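Local coordinates for protein serine protease (Nocardiopsis alba, PDB 2OUA) that probably cleaves peptide bonds inside proteins as a chymotrypsin-like serine endopeptidase, here as the mature protease domain with a sulfonyl fluoride inhibitor bound, at residues A[7-12]-A[28-33]; A[21-26]-A[51-56]; A[77-80]-A[85-88]; A[145-150]-A[170-175]. All coordinates share one frame; numbering follows the deposited sequence.

Interaction 1 (A[7-12]-A[28-33]); sequences LAYTMG and PGFVTA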
loop_
_atom_site.group_PDB
_atom_site.type_symbol
_atom_site.label_atom_id
_atom_site.label_comp_id
_atom_site.label_asym_id
_atom_site.label_seq_id
_atom_site.Cartn_x
_atom_site.Cartn_y
_atom_site.Cartn_z
ATOM N N LEU A 7 0.039 7.055 5.233
ATOM C CA LEU A 7 1.009 7.855 5.970
ATOM C C LEU A 7 2.443 7.498 5.610
ATOM O O LEU A 7 2.750 6.358 5.266
ATOM C CB LEU A 7 0.804 7.703 7.478
ATOM C CG LEU A 7 -0.543 8.171 8.037
ATOM C CD1 LEU A 7 -0.491 8.136 9.558
ATOM C CD2 LEU A 7 -0.856 9.582 7.553
ATOM N N ALA A 8 3.320 8.487 5.699
ATOM C CA ALA A 8 4.721 8.292 5.376
ATOM C C ALA A 8 5.482 7.531 6.450
ATOM O O ALA A 8 5.155 7.604 7.637
ATOM C CB ALA A 8 5.391 9.648 5.154
ATOM N N TYR A 9 6.488 6.782 6.011
ATOM C CA TYR A 9 7.375 6.056 6.909
ATOM C C TYR A 9 8.722 6.104 6.205
ATOM O O TYR A 9 8.781 6.246 4.983
ATOM C CB TYR A 9 6.898 4.614 7.159
ATOM C CG TYR A 9 6.971 3.652 5.992
ATOM C CD1 TYR A 9 8.169 3.021 5.649
ATOM C CD2 TYR A 9 5.825 3.318 5.276
ATOM C CE1 TYR A 9 8.218 2.072 4.617
ATOM C CE2 TYR A 9 5.861 2.380 4.252
ATOM C CZ TYR A 9 7.055 1.758 3.929
ATOM O OH TYR A 9 7.070 0.824 2.919
ATOM N N THR A 10 9.809 6.025 6.963
ATOM C CA THR A 10 11.126 6.109 6.354
ATOM C C THR A 10 11.983 4.886 6.624
ATOM O O THR A 10 11.849 4.233 7.657
ATOM C CB THR A 10 11.873 7.363 6.846
ATOM O OG1 THR A 10 11.940 7.345 8.275
ATOM C CG2 THR A 10 11.141 8.626 6.401
ATOM N N MET A 11 12.870 4.594 5.678
ATOM C CA MET A 11 13.764 3.448 5.768
ATOM C C MET A 11 14.967 3.688 4.867
ATOM O O MET A 11 15.468 2.763 4.228
ATOM C CB MET A 11 13.031 2.187 5.314
ATOM C CG MET A 11 12.114 2.391 4.103
ATOM S SD MET A 11 12.862 3.313 2.729
ATOM C CE MET A 11 11.399 3.751 1.794
ATOM N N GLY A 12 15.437 4.930 4.833
ATOM C CA GLY A 12 16.540 5.271 3.954
ATOM C C GLY A 12 15.845 5.682 2.670
ATOM O O GLY A 12 16.189 5.246 1.567
ATOM N N PRO A 28 1.352 -6.508 15.552
ATOM C CA PRO A 28 0.930 -5.384 14.711
ATOM C C PRO A 28 1.952 -4.962 13.665
ATOM O O PRO A 28 3.158 -5.055 13.880
ATOM C CB PRO A 28 0.672 -4.284 15.735
ATOM C CG PRO A 28 1.782 -4.518 16.712
ATOM C CD PRO A 28 1.756 -6.032 16.888
ATOM N N GLY A 29 1.450 -4.488 12.528
ATOM C CA GLY A 29 2.319 -4.044 11.455
ATOM C C GLY A 29 1.465 -3.503 10.330
ATOM O O GLY A 29 0.338 -3.060 10.562
ATOM N N PHE A 30 1.985 -3.527 9.108
ATOM C CA PHE A 30 1.210 -3.054 7.967
ATOM C C PHE A 30 1.774 -3.575 6.659
ATOM O O PHE A 30 2.975 -3.818 6.547
ATOM C CB PHE A 30 1.154 -1.516 7.949
ATOM C CG PHE A 30 2.503 -0.840 7.828
ATOM C CD1 PHE A 30 3.160 -0.768 6.600
ATOM C CD2 PHE A 30 3.100 -0.255 8.943
ATOM C CE1 PHE A 30 4.393 -0.115 6.480
ATOM C CE2 PHE A 30 4.336 0.400 8.837
ATOM C CZ PHE A 30 4.983 0.471 7.602
ATOM N N VAL A 31 0.897 -3.780 5.680
ATOM C CA VAL A 31 1.342 -4.238 4.374
ATOM C C VAL A 31 1.722 -3.001 3.579
ATOM O O VAL A 31 1.183 -1.917 3.805
ATOM C CB VAL A 31 0.241 -5.038 3.624
ATOM C CG1 VAL A 31 0.001 -6.365 4.335
ATOM C CG2 VAL A 31 -1.043 -4.230 3.545
ATOM N N THR A 32 2.664 -3.167 2.661
ATOM C CA THR A 32 3.149 -2.066 1.840
ATOM C C THR A 32 3.815 -2.689 0.619
ATOM O O THR A 32 3.678 -3.887 0.392
ATOM C CB THR A 32 4.174 -1.211 2.640
ATOM O OG1 THR A 32 4.529 -0.044 1.887
ATOM C CG2 THR A 32 5.429 -2.021 2.950
ATOM N N ALA A 33 4.526 -1.888 -0.170
ATOM C CA ALA A 33 5.197 -2.409 -1.361
ATOM C C ALA A 33 6.558 -2.999 -1.014
ATOM O O ALA A 33 7.295 -2.452 -0.189
ATOM C CB ALA A 33 5.364 -1.303 -2.395
#

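Interaction 2 (A[21-26]-A[51-56]); sequences ATNASG and VFERSV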
loop_
_atom_site.group_PDB
_atom_site.type_symbol
_atom_site.label_atom_id
_atom_site.label_comp_id
_atom_site.label_asym_id
_atom_site.label_seq_id
_atom_site.Cartn_x
_atom_site.Cartn_y
_atom_site.Cartn_z
ATOM N N ALA A 21 -2.275 -4.171 9.669
ATOM C CA ALA A 21 -2.589 -5.596 9.722
ATOM C C ALA A 21 -1.780 -6.277 10.826
ATOM O O ALA A 21 -0.791 -5.733 11.306
ATOM C CB ALA A 21 -2.282 -6.254 8.373
ATOM N N THR A 22 -2.214 -7.470 11.224
ATOM C CA THR A 22 -1.521 -8.234 12.251
ATOM C C THR A 22 -1.050 -9.542 11.618
ATOM O O THR A 22 -1.707 -10.062 10.717
ATOM C CB THR A 22 -2.456 -8.553 13.445
ATOM O OG1 THR A 22 -3.586 -9.309 12.986
ATOM C CG2 THR A 22 -2.960 -7.270 14.082
ATOM N N ASN A 23 0.088 -10.069 12.061
ATOM C CA ASN A 23 0.571 -11.325 11.495
ATOM C C ASN A 23 0.014 -12.512 12.274
ATOM O O ASN A 23 -0.769 -12.334 13.211
ATOM C CB ASN A 23 2.106 -11.377 11.472
ATOM C CG ASN A 23 2.724 -11.316 12.857
ATOM O OD1 ASN A 23 2.071 -11.615 13.858
ATOM N ND2 ASN A 23 4.000 -10.947 12.915
ATOM N N ALA A 24 0.416 -13.717 11.883
ATOM C CA ALA A 24 -0.057 -14.942 12.519
ATOM C C ALA A 24 0.171 -14.994 14.030
ATOM O O ALA A 24 -0.568 -15.671 14.745
ATOM C CB ALA A 24 0.589 -16.153 11.853
ATOM N N SER A 25 1.187 -14.288 14.515
ATOM C CA SER A 25 1.480 -14.267 15.946
ATOM C C SER A 25 0.713 -13.163 16.670
ATOM O O SER A 25 0.880 -12.966 17.875
ATOM C CB SER A 25 2.982 -14.080 16.183
ATOM O OG SER A 25 3.711 -15.229 15.788
ATOM N N GLY A 26 -0.124 -12.442 15.930
ATOM C CA GLY A 26 -0.901 -11.370 16.530
ATOM C C GLY A 26 -0.100 -10.096 16.717
ATOM O O GLY A 26 -0.491 -9.204 17.470
ATOM N N VAL A 51 10.151 -3.346 11.211
ATOM C CA VAL A 51 11.103 -4.019 10.341
ATOM C C VAL A 51 10.368 -4.807 9.268
ATOM O O VAL A 51 9.304 -5.373 9.524
ATOM C CB VAL A 51 11.991 -4.987 11.156
ATOM C CG1 VAL A 51 11.114 -6.000 11.877
ATOM C CG2 VAL A 51 12.976 -5.699 10.242
ATOM N N PHE A 52 10.925 -4.832 8.061
ATOM C CA PHE A 52 10.316 -5.590 6.976
ATOM C C PHE A 52 10.464 -7.071 7.319
ATOM O O PHE A 52 11.570 -7.621 7.277
ATOM C CB PHE A 52 11.010 -5.292 5.638
ATOM C CG PHE A 52 10.510 -4.047 4.956
ATOM C CD1 PHE A 52 10.865 -2.785 5.418
ATOM C CD2 PHE A 52 9.657 -4.143 3.856
ATOM C CE1 PHE A 52 10.378 -1.630 4.798
ATOM C CE2 PHE A 52 9.164 -2.992 3.228
ATOM C CZ PHE A 52 9.525 -1.733 3.701
ATOM N N GLU A 53 9.351 -7.700 7.681
ATOM C CA GLU A 53 9.340 -9.118 8.039
ATOM C C GLU A 53 9.250 -9.973 6.784
ATOM O O GLU A 53 9.878 -11.026 6.686
ATOM C CB GLU A 53 8.153 -9.425 8.956
ATOM C CG GLU A 53 8.006 -10.906 9.288
ATOM C CD GLU A 53 6.841 -11.199 10.220
ATOM O OE1 GLU A 53 6.593 -12.393 10.496
ATOM O OE2 GLU A 53 6.174 -10.249 10.678
ATOM N N ARG A 54 8.459 -9.505 5.825
ATOM C CA ARG A 54 8.276 -10.197 4.562
ATOM C C ARG A 54 8.449 -9.172 3.449
ATOM O O ARG A 54 8.052 -8.014 3.601
ATOM C CB ARG A 54 6.865 -10.786 4.476
ATOM C CG ARG A 54 6.529 -11.814 5.540
ATOM C CD ARG A 54 6.893 -13.216 5.094
ATOM N NE ARG A 54 6.250 -14.222 5.933
ATOM C CZ ARG A 54 6.057 -15.486 5.571
ATOM N NH1 ARG A 54 6.459 -15.902 4.378
ATOM N NH2 ARG A 54 5.452 -16.328 6.397
ATOM N N SER A 55 9.049 -9.588 2.339
ATOM C CA SER A 55 9.228 -8.683 1.210
ATOM C C SER A 55 9.580 -9.448 -0.046
ATOM O O SER A 55 10.480 -10.287 -0.036
ATOM C CB SER A 55 10.324 -7.652 1.489
ATOM O OG SER A 55 10.429 -6.731 0.404
ATOM N N VAL A 56 8.853 -9.160 -1.120
ATOM C CA VAL A 56 9.093 -9.795 -2.410
ATOM C C VAL A 56 8.977 -8.746 -3.508
ATOM O O VAL A 56 7.909 -8.163 -3.720
ATOM C CB VAL A 56 8.081 -10.928 -2.700
ATOM C CG1 VAL A 56 8.318 -11.487 -4.105
ATOM C CG2 VAL A 56 8.226 -12.039 -1.669
#

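Interaction 3 (A[77-80]-A[85-88]); sequences VSRY and YATV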
loop_
_atom_site.group_PDB
_atom_site.type_symbol
_atom_site.label_atom_id
_atom_site.label_comp_id
_atom_site.label_asym_id
_atom_site.label_seq_id
_atom_site.Cartn_x
_atom_site.Cartn_y
_atom_site.Cartn_z
ATOM N N VAL A 77 -7.587 5.078 6.604
ATOM C CA VAL A 77 -6.760 5.452 5.464
ATOM C C VAL A 77 -6.953 6.959 5.317
ATOM O O VAL A 77 -8.085 7.430 5.201
ATOM C CB VAL A 77 -7.222 4.757 4.158
ATOM C CG1 VAL A 77 -6.431 5.311 2.957
ATOM C CG2 VAL A 77 -7.021 3.254 4.276
ATOM N N SER A 78 -5.858 7.717 5.331
ATOM C CA SER A 78 -5.947 9.170 5.205
ATOM C C SER A 78 -6.382 9.624 3.820
ATOM O O SER A 78 -5.929 9.082 2.812
ATOM C CB SER A 78 -4.601 9.815 5.533
ATOM O OG SER A 78 -4.668 11.224 5.372
ATOM N N ARG A 79 -7.259 10.626 3.777
ATOM C CA ARG A 79 -7.733 11.172 2.510
ATOM C C ARG A 79 -7.073 12.524 2.245
ATOM O O ARG A 79 -7.468 13.262 1.343
ATOM C CB ARG A 79 -9.261 11.303 2.523
ATOM C CG ARG A 79 -9.960 9.955 2.654
ATOM C CD ARG A 79 -11.476 10.085 2.787
ATOM N NE ARG A 79 -12.129 10.492 1.546
ATOM C CZ ARG A 79 -12.537 11.733 1.273
ATOM N NH1 ARG A 79 -12.362 12.708 2.157
ATOM N NH2 ARG A 79 -13.138 11.995 0.115
ATOM N N TYR A 80 -6.060 12.833 3.047
ATOM C CA TYR A 80 -5.291 14.068 2.909
ATOM C C TYR A 80 -6.095 15.294 2.449
ATOM O O TYR A 80 -6.967 15.780 3.171
ATOM C CB TYR A 80 -4.118 13.829 1.947
ATOM C CG TYR A 80 -3.027 12.930 2.503
ATOM C CD1 TYR A 80 -2.993 11.561 2.213
ATOM C CD2 TYR A 80 -2.027 13.456 3.316
ATOM C CE1 TYR A 80 -1.972 10.743 2.725
ATOM C CE2 TYR A 80 -1.016 12.655 3.828
ATOM C CZ TYR A 80 -0.987 11.305 3.532
ATOM O OH TYR A 80 0.040 10.540 4.045
ATOM N N TYR A 85 -10.798 10.609 6.859
ATOM C CA TYR A 85 -10.310 9.270 6.574
ATOM C C TYR A 85 -11.349 8.348 5.968
ATOM O O TYR A 85 -12.549 8.566 6.104
ATOM C CB TYR A 85 -9.828 8.605 7.866
ATOM C CG TYR A 85 -8.798 9.392 8.623
ATOM C CD1 TYR A 85 -9.169 10.458 9.445
ATOM C CD2 TYR A 85 -7.447 9.082 8.511
ATOM C CE1 TYR A 85 -8.214 11.195 10.139
ATOM C CE2 TYR A 85 -6.484 9.810 9.198
ATOM C CZ TYR A 85 -6.874 10.862 10.009
ATOM O OH TYR A 85 -5.917 11.580 10.688
ATOM N N ALA A 86 -10.867 7.306 5.299
ATOM C CA ALA A 86 -11.739 6.289 4.746
ATOM C C ALA A 86 -11.590 5.186 5.785
ATOM O O ALA A 86 -10.553 5.093 6.444
ATOM C CB ALA A 86 -11.225 5.809 3.395
ATOM N N THR A 87 -12.616 4.370 5.957
ATOM C CA THR A 87 -12.545 3.287 6.929
ATOM C C THR A 87 -12.415 1.955 6.203
ATOM O O THR A 87 -12.970 1.772 5.122
ATOM C CB THR A 87 -13.801 3.257 7.814
ATOM O OG1 THR A 87 -14.963 3.199 6.982
ATOM C CG2 THR A 87 -13.872 4.507 8.675
ATOM N N VAL A 88 -11.668 1.032 6.800
ATOM C CA VAL A 88 -11.462 -0.289 6.220
ATOM C C VAL A 88 -12.338 -1.293 6.954
ATOM O O VAL A 88 -12.189 -1.486 8.164
ATOM C CB VAL A 88 -9.983 -0.733 6.347
ATOM C CG1 VAL A 88 -9.787 -2.105 5.698
ATOM C CG2 VAL A 88 -9.077 0.299 5.695
#

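Interaction 4 (A[145-150]-A[170-175]); sequences GSFISG and TFYQEV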
loop_
_atom_site.group_PDB
_atom_site.type_symbol
_atom_site.label_atom_id
_atom_site.label_comp_id
_atom_site.label_asym_id
_atom_site.label_seq_id
_atom_site.Cartn_x
_atom_site.Cartn_y
_atom_site.Cartn_z
ATOM N N GLY A 145 1.474 2.891 -0.726
ATOM C CA GLY A 145 0.229 3.493 -0.276
ATOM C C GLY A 145 -1.025 2.684 -0.543
ATOM O O GLY A 145 -1.037 1.769 -1.365
ATOM N N SER A 146 -2.099 3.050 0.147
ATOM C CA SER A 146 -3.370 2.354 0.037
ATOM C C SER A 146 -4.177 2.627 -1.232
ATOM O O SER A 146 -4.238 3.761 -1.705
ATOM C CB SER A 146 -4.267 2.713 1.235
ATOM O OG SER A 146 -3.517 3.088 2.380
ATOM N N PHE A 147 -4.751 1.559 -1.793
ATOM C CA PHE A 147 -5.690 1.650 -2.913
ATOM C C PHE A 147 -6.918 1.038 -2.257
ATOM O O PHE A 147 -6.893 -0.112 -1.791
ATOM C CB PHE A 147 -5.312 0.821 -4.147
ATOM C CG PHE A 147 -4.587 1.609 -5.197
ATOM C CD1 PHE A 147 -3.204 1.694 -5.151
ATOM C CD2 PHE A 147 -5.271 2.302 -6.194
ATOM C CE1 PHE A 147 -2.510 2.449 -6.074
ATOM C CE2 PHE A 147 -4.570 3.078 -7.138
ATOM C CZ PHE A 147 -3.184 3.144 -7.065
ATOM N N ILE A 148 -7.982 1.823 -2.199
ATOM C CA ILE A 148 -9.200 1.380 -1.544
ATOM C C ILE A 148 -10.447 1.790 -2.325
ATOM O O ILE A 148 -10.485 2.859 -2.932
ATOM C CB ILE A 148 -9.250 1.977 -0.107
ATOM C CG1 ILE A 148 -10.488 1.487 0.639
ATOM C CG2 ILE A 148 -9.219 3.501 -0.183
ATOM C CD1 ILE A 148 -10.551 1.964 2.078
ATOM N N SER A 149 -11.454 0.921 -2.332
ATOM C CA SER A 149 -12.717 1.208 -3.010
ATOM C C SER A 149 -13.797 1.209 -1.937
ATOM O O SER A 149 -14.130 0.163 -1.385
ATOM C CB SER A 149 -13.032 0.141 -4.062
ATOM O OG SER A 149 -12.040 0.115 -5.071
ATOM N N GLY A 150 -14.343 2.384 -1.643
ATOM C CA GLY A 150 -15.362 2.472 -0.609
ATOM C C GLY A 150 -14.708 2.138 0.717
ATOM O O GLY A 150 -13.824 2.864 1.171
ATOM N N THR A 170 -1.339 4.180 -12.681
ATOM C CA THR A 170 -0.695 3.572 -11.524
ATOM C C THR A 170 -1.148 2.138 -11.325
ATOM O O THR A 170 -2.333 1.828 -11.448
ATOM C CB THR A 170 -0.992 4.380 -10.246
ATOM O OG1 THR A 170 -0.472 5.709 -10.395
ATOM C CG2 THR A 170 -0.337 3.727 -9.034
ATOM N N PHE A 171 -0.190 1.263 -11.030
ATOM C CA PHE A 171 -0.476 -0.145 -10.809
ATOM C C PHE A 171 -0.340 -0.453 -9.325
ATOM O O PHE A 171 0.462 0.164 -8.626
ATOM C CB PHE A 171 0.514 -1.030 -11.578
ATOM C CG PHE A 171 0.496 -0.823 -13.066
ATOM C CD1 PHE A 171 1.153 0.262 -13.640
ATOM C CD2 PHE A 171 -0.182 -1.714 -13.895
ATOM C CE1 PHE A 171 1.137 0.459 -15.024
ATOM C CE2 PHE A 171 -0.207 -1.529 -15.282
ATOM C CZ PHE A 171 0.454 -0.438 -15.846
ATOM N N TYR A 172 -1.117 -1.412 -8.843
ATOM C CA TYR A 172 -1.013 -1.789 -7.446
ATOM C C TYR A 172 -0.946 -3.294 -7.259
ATOM O O TYR A 172 -1.414 -4.068 -8.101
ATOM C CB TYR A 172 -2.171 -1.188 -6.630
ATOM C CG TYR A 172 -3.570 -1.710 -6.909
ATOM C CD1 TYR A 172 -3.976 -2.972 -6.460
ATOM C CD2 TYR A 172 -4.514 -0.903 -7.543
ATOM C CE1 TYR A 172 -5.300 -3.407 -6.627
ATOM C CE2 TYR A 172 -5.830 -1.323 -7.712
ATOM C CZ TYR A 172 -6.219 -2.572 -7.254
ATOM O OH TYR A 172 -7.531 -2.962 -7.403
ATOM N N GLN A 173 -0.310 -3.695 -6.162
ATOM C CA GLN A 173 -0.173 -5.092 -5.785
ATOM C C GLN A 173 -1.437 -5.426 -4.993
ATOM O O GLN A 173 -1.750 -4.751 -4.010
ATOM C CB GLN A 173 1.069 -5.267 -4.902
ATOM C CG GLN A 173 1.047 -6.475 -3.969
ATOM C CD GLN A 173 1.258 -7.789 -4.691
ATOM O OE1 GLN A 173 2.243 -7.962 -5.409
ATOM N NE2 GLN A 173 0.337 -8.733 -4.494
ATOM N N GLU A 174 -2.168 -6.446 -5.429
ATOM C CA GLU A 174 -3.400 -6.843 -4.753
ATOM C C GLU A 174 -3.120 -7.176 -3.295
ATOM O O GLU A 174 -2.095 -7.788 -2.974
ATOM C CB GLU A 174 -4.023 -8.056 -5.447
ATOM C CG GLU A 174 -4.612 -7.774 -6.830
ATOM C CD GLU A 174 -5.944 -7.041 -6.778
ATOM O OE1 GLU A 174 -6.588 -7.029 -5.706
ATOM O OE2 GLU A 174 -6.362 -6.492 -7.823
ATOM N N VAL A 175 -4.037 -6.790 -2.413
ATOM C CA VAL A 175 -3.841 -7.036 -0.990
ATOM C C VAL A 175 -4.154 -8.464 -0.543
ATOM O O VAL A 175 -3.444 -9.022 0.291
ATOM C CB VAL A 175 -4.676 -6.043 -0.133
ATOM C CG1 VAL A 175 -6.163 -6.378 -0.229
ATOM C CG2 VAL A 175 -4.200 -6.086 1.320
#

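Interaction 1 (A[7-12]-A[28-33])
Thr32 OG1 has two hydrogen-bond partners: Tyr9 OH lies 2.9 Å from Thr32 OG1 in a hydrogen bond that either hydroxyl could donate, and OG1 is also hydrogen-bonded to the carbonyl oxygen of Ser16. The contact sits inside the N-terminal beta-barrel of the chymotrypsin-like fold, where strands 8-10 and 28-32 both flank strand 14-22, and from them Tyr9, Phe30 and Thr32 point toward one another. The two backbones stay well apart, with Tyr9 CA and Thr32 CA 10.5 Å from one another, and the phenol ring of Tyr9 spans the gap. At its far end the Thr32 hydroxyl lies near the plane of the ring, at its edge. With chi1 at 69°, Tyr9 CG is held between the backbone N and the carbonyl carbon, which directs the ring inward across the barrel. Phe30 reaches one face of that ring: its CZ stands 3.8 Å above the plane of the Tyr9 ring, displaced toward the rim. The two ring planes are inclined at 49°, with centroids 5.2 Å apart, an oblique aromatic pair. Val43, Ile45 and Cys36 also pack on Tyr9, while Val17 and Val65 adjoin Phe30. The Thr32 side chain is about 7 Å from those of His35 and Ser143, predicted members of the charge relay, and its methyl Thr32 CG2 comes within 3.3 Å of Tyr9 OH.

Interaction 2 (A[21-26]-A[51-56])
A single amide-carboxylate hydrogen bond makes up the whole direct contact: Asn23 ND2 donates to Glu53 OE2 over 3.2 Å, while the nearest pair of CA atoms, those of Asn23 and Glu53, is 9.7 Å apart. The two flat groups stand almost perpendicular, their planes 87° apart, yet the bond is well aligned at each end. OE2 lies essentially in the amide plane of Asn23, the N-H points at it with an angle of 160°, and the acceptor uses its syn lone pair, on the side of the other carboxylate oxygen. That second oxygen, Glu53 OE1, remains 3.8 Å from Asn23 ND2. Glu53 spans the distance with CG anti to the backbone N (chi1 175°) and the rest of the chain extended. Its base belongs to a classic beta bulge, in which Glu53 and Arg54 both face Phe64, at the corner where strand 48-56 turns within the N-terminal barrel. On the other side, Asn23 begins a type I beta turn at the end of strand 14-22, closed by the backbone bond from Gly26 N to Asn23 O at 2.8 Å. The amide serves the turn as well: Asn23 OD1 accepts a weak bond from Ser25 N at 2.9 Å, and ND2 has a further, stronger partner in Gln27 OE1. Phe64 lies against both Asn23 and Glu53, and Leu184 packs on Asn23.

Interaction 3 (A[77-80]-A[85-88])
A short antiparallel beta hairpin, strands 76-78 and 85-87, brings Val77 opposite Ala86 and Ser78 opposite Tyr85. Val77 and Ala86 form the hydrogen-bonded pair: Ala86 N donates to Val77 O over 2.8 Å, and Val77 N donates to Ala86 O over 3.0 Å. The same Val77 O also receives a CA-H...O contact from Tyr85 CA at 3.2 Å, so two neighbouring residues of the return strand converge on one carbonyl. Ser78 and Tyr85 are the non-hydrogen-bonded pair, and their side chains share the sheet face opposite that of Val77 and Ala86. Here the Tyr85 ring, whose CG lies beside the backbone N and anti to the carbonyl carbon (chi1 -55°), swings back over the partner strand, with CD2 3.6 Å from Ser78 CA. On the other face the CB atoms of Val77 and Ala86 are 4.2 Å apart; just beyond the strand, Val88 CG2 touches Val77 CG2 at 3.9 Å. The face of Val77 and Ala86 turns to the C-terminal barrel, with Trp109 against Val77, Arg79 and Ala86, and Ile148 against Ala86. Arg79 folds back over the hairpin, its CD 3.6 Å from Tyr85 C, while its NH1 binds Gly83 O in the connecting loop. Ser78 OG accepts from Tyr80 N at 3.2 Å with a fairly straight N-H, closing an ST turn where strand 76-78 gives way to that loop. The alternating hydrogen-bonded and non-hydrogen-bonded pairs are those of an antiparallel beta hairpin, here packed against the C-terminal barrel.

Interaction 4 (A[145-150]-A[170-175])
Phe147 CB lies over a face of the Tyr172 ring, 4.2 Å from its centroid in a CH-pi contact, inside the closed six-stranded antiparallel barrel that forms the C-terminal half of the chymotrypsin-like fold. Strands 146-149 and 167-174 are not neighbours in that barrel, since strand 152-160 runs between them, so side chains make the whole contact. Next along, Phe147 CG lies 3.4 Å from Tyr172 CD2; the same CD2 stands over one face of the Phe147 ring, toward its rim. The two rings form an offset stack, with planes 30° apart and centroids separated by 4.7 Å. One flank of the Phe147 ring, CD1 and then CE1, runs along Tyr172 CB, with CD1 3.4 Å from it, while CD2 on the other flank lies 3.6 Å from Tyr172 CD2. Tyr172 chi1 of 68° turns its ring inward to meet them. Thr134 touches both side chains, and Val100 and Arg102 adjoin Phe147. Thr170 OG1 is hydrogen-bonded to Val136 O, and the Thr170 side chain touches Ala138 of the inhibitor pocket, about 5 Å from the inhibitor. Thr170 CG2 comes to the edge of the Phe147 ring, near its plane, 3.5 Å from Phe147 CZ.

Overall arrangement
From the N terminus, interaction 1 closes a loop between strands 8-10 and 28-32, and interaction 2 opens within that loop, at 21-26, and ends beyond it at 51-56, so the two cross along the chain. Both belong to the N-terminal barrel, where Phe52 packs on Tyr9 and Thr32. Interaction 3 follows in series as a local hairpin, and interaction 4 then closes a longer loop within the C-terminal barrel. The hairpin touches both halves: Tyr80, whose OH is hydrogen-bonded to Gly6 O, packs on Leu7, while Val77, Ala86 and Val88 meet Ser146 and Ile148. A further touch, Val31 to Val175, joins interactions 1 and 4; interaction 2 reaches neither 3 nor 4.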